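Local coordinates for protein metallo-beta-lactamase (Pseudomonas stutzeri, PDB 4ZEJ) that probably hydrolyses the beta-lactam ring of antibiotics to a substituted beta-amino acid, using two bound zinc ions, at residues 104-107 with 111-114. Sequence-based numbering, arbitrary orientation.
Sequences LLKE and EPAK
Leu105 meets the backbone of Glu111 and Pro112 with a single methyl group, an example of how the last turn of a helix can pack on the chain that leaves it. CD1 lies 3.9 Å from Glu111 O and 4.0 Å from Pro112 CA, with Ala113 N a little farther at 4.3 Å. The buried leucine sets out toward the loop, its CG beside the backbone N and anti to the carbonyl carbon (chi1 -72°).

The other side faces solvent and covers less area. There the aliphatic part of Lys106 crosses the proline ring at about a right angle, CE 4.0 Å and CG 4.2 Å from Pro112 CB. Glu111 is exposed too; its side chain starts away from the helix and makes a weak, long ion pair with Lys86.

Polar backbone groups of the loop find other partners: Ala113 N hydrogen-bonds to Asn102 OD1, earlier in helix 99-107, and Pro112 O to Asn89 ND2. In this return loop of a beta-alpha-beta crossover, between parallel strands 95-98 and 115-117, the contact itself is van der Waals packing of aliphatic carbons, the leucine methyl resting partly on polar backbone atoms, so the polar fixing of the loop comes from asparagine side chains.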
ATOM      1  N   LEU A 104       5.578   2.767 -14.958  1.00 31.85           N
ATOM      2  CA  LEU A 104       6.686   1.974 -14.428  1.00 31.59           C
ATOM      3  C   LEU A 104       6.450   0.470 -14.542  1.00 30.45           C
ATOM      4  O   LEU A 104       7.397  -0.268 -14.803  1.00 31.60           O
ATOM      5  CB  LEU A 104       7.004   2.373 -12.977  1.00 31.34           C
ATOM      6  CG  LEU A 104       7.707   3.731 -12.860  1.00 33.33           C
ATOM      7  CD1 LEU A 104       7.598   4.293 -11.447  1.00 33.47           C
ATOM      8  CD2 LEU A 104       9.166   3.643 -13.285  1.00 36.19           C
ATOM      9  N   LEU A 105       5.204   0.019 -14.366  1.00 29.23           N
ATOM     10  CA  LEU A 105       4.887  -1.395 -14.583  1.00 29.14           C
ATOM     11  C   LEU A 105       5.184  -1.790 -16.042  1.00 31.88           C
ATOM     12  O   LEU A 105       5.896  -2.771 -16.293  1.00 32.83           O
ATOM     13  CB  LEU A 105       3.437  -1.710 -14.218  1.00 28.22           C
ATOM     14  CG  LEU A 105       3.152  -1.693 -12.708  1.00 26.88           C
ATOM     15  CD1 LEU A 105       1.649  -1.668 -12.468  1.00 26.95           C
ATOM     16  CD2 LEU A 105       3.809  -2.874 -11.998  1.00 27.10           C
ATOM     17  N   LYS A 106       4.680  -1.003 -16.982  1.00 33.68           N
ATOM     18  CA  LYS A 106       4.894  -1.293 -18.412  1.00 37.90           C
ATOM     19  C   LYS A 106       6.380  -1.295 -18.798  1.00 40.02           C
ATOM     20  O   LYS A 106       6.850  -2.229 -19.460  1.00 41.43           O
ATOM     21  CB  LYS A 106       4.094  -0.321 -19.280  1.00 40.33           C
ATOM     22  CG  LYS A 106       2.593  -0.538 -19.198  1.00 41.00           C
ATOM     23  CD  LYS A 106       1.823   0.441 -20.075  1.00 45.03           C
ATOM     24  CE  LYS A 106       0.625   1.030 -19.341  1.00 44.91           C
ATOM     25  NZ  LYS A 106      -0.249   1.793 -20.280  1.00 49.41           N
ATOM     26  N   GLU A 107       7.113  -0.272 -18.350  1.00 40.16           N
ATOM     27  CA  GLU A 107       8.559  -0.145 -18.585  1.00 42.86           C
ATOM     28  C   GLU A 107       9.336  -1.374 -18.110  1.00 42.45           C
ATOM     29  O   GLU A 107      10.313  -1.770 -18.744  1.00 45.23           O
ATOM     30  CB  GLU A 107       9.095   1.129 -17.897  1.00 44.09           C
ATOM     31  CG  GLU A 107      10.606   1.357 -17.962  1.00 48.41           C
ATOM     32  CD  GLU A 107      11.147   1.489 -19.381  1.00 53.57           C
ATOM     33  OE1 GLU A 107      10.429   2.041 -20.243  1.00 55.76           O
ATOM     34  OE2 GLU A 107      12.295   1.053 -19.648  1.00 57.07           O
ATOM     35  N   GLU A 111       2.365  -6.584 -15.867  1.00 33.63           N
ATOM     36  CA  GLU A 111       0.957  -6.370 -16.147  1.00 34.80           C
ATOM     37  C   GLU A 111       0.491  -5.070 -15.475  1.00 31.81           C
ATOM     38  O   GLU A 111       0.671  -4.924 -14.278  1.00 30.60           O
ATOM     39  CB  GLU A 111       0.175  -7.558 -15.595  1.00 38.00           C
ATOM     40  CG  GLU A 111      -1.125  -7.804 -16.283  1.00 42.69           C
ATOM     41  CD  GLU A 111      -0.932  -8.185 -17.738  1.00 45.83           C
ATOM     42  OE1 GLU A 111      -1.320  -7.374 -18.594  1.00 47.85           O
ATOM     43  OE2 GLU A 111      -0.364  -9.266 -18.020  1.00 49.31           O
ATOM     44  N   PRO A 112      -0.060  -4.111 -16.246  1.00 34.69           N
ATOM     45  CA  PRO A 112      -0.510  -2.859 -15.635  1.00 33.48           C
ATOM     46  C   PRO A 112      -1.900  -3.007 -15.041  1.00 32.18           C
ATOM     47  O   PRO A 112      -2.625  -3.953 -15.370  1.00 32.12           O
ATOM     48  CB  PRO A 112      -0.528  -1.880 -16.813  1.00 35.44           C
ATOM     49  CG  PRO A 112      -0.822  -2.735 -17.990  1.00 37.18           C
ATOM     50  CD  PRO A 112      -0.189  -4.073 -17.718  1.00 36.68           C
ATOM     51  N   ALA A 113      -2.271  -2.071 -14.173  1.00 31.16           N
ATOM     52  CA  ALA A 113      -3.640  -2.008 -13.667  1.00 31.22           C
ATOM     53  C   ALA A 113      -4.580  -1.658 -14.830  1.00 33.34           C
ATOM     54  O   ALA A 113      -4.166  -1.017 -15.790  1.00 34.22           O
ATOM     55  CB  ALA A 113      -3.756  -0.983 -12.545  1.00 30.30           C
ATOM     56  N   LYS A 114      -5.821  -2.124 -14.759  1.00 34.55           N
ATOM     57  CA  LYS A 114      -6.788  -1.890 -15.844  1.00 37.45           C
ATOM     58  C   LYS A 114      -7.174  -0.416 -15.947  1.00 38.61           C
ATOM     59  O   LYS A 114      -7.414   0.087 -17.046  1.00 40.47           O
ATOM     60  CB  LYS A 114      -8.037  -2.760 -15.680  1.00 38.90           C
ATOM     61  CG  LYS A 114      -9.112  -2.492 -16.729  1.00 42.31           C
ATOM     62  CD  LYS A 114     -10.283  -3.452 -16.648  1.00 44.28           C
ATOM     63  CE  LYS A 114     -11.346  -3.082 -17.669  1.00 48.06           C
ATOM     64  NZ  LYS A 114     -12.703  -3.466 -17.201  1.00 50.06           N
TER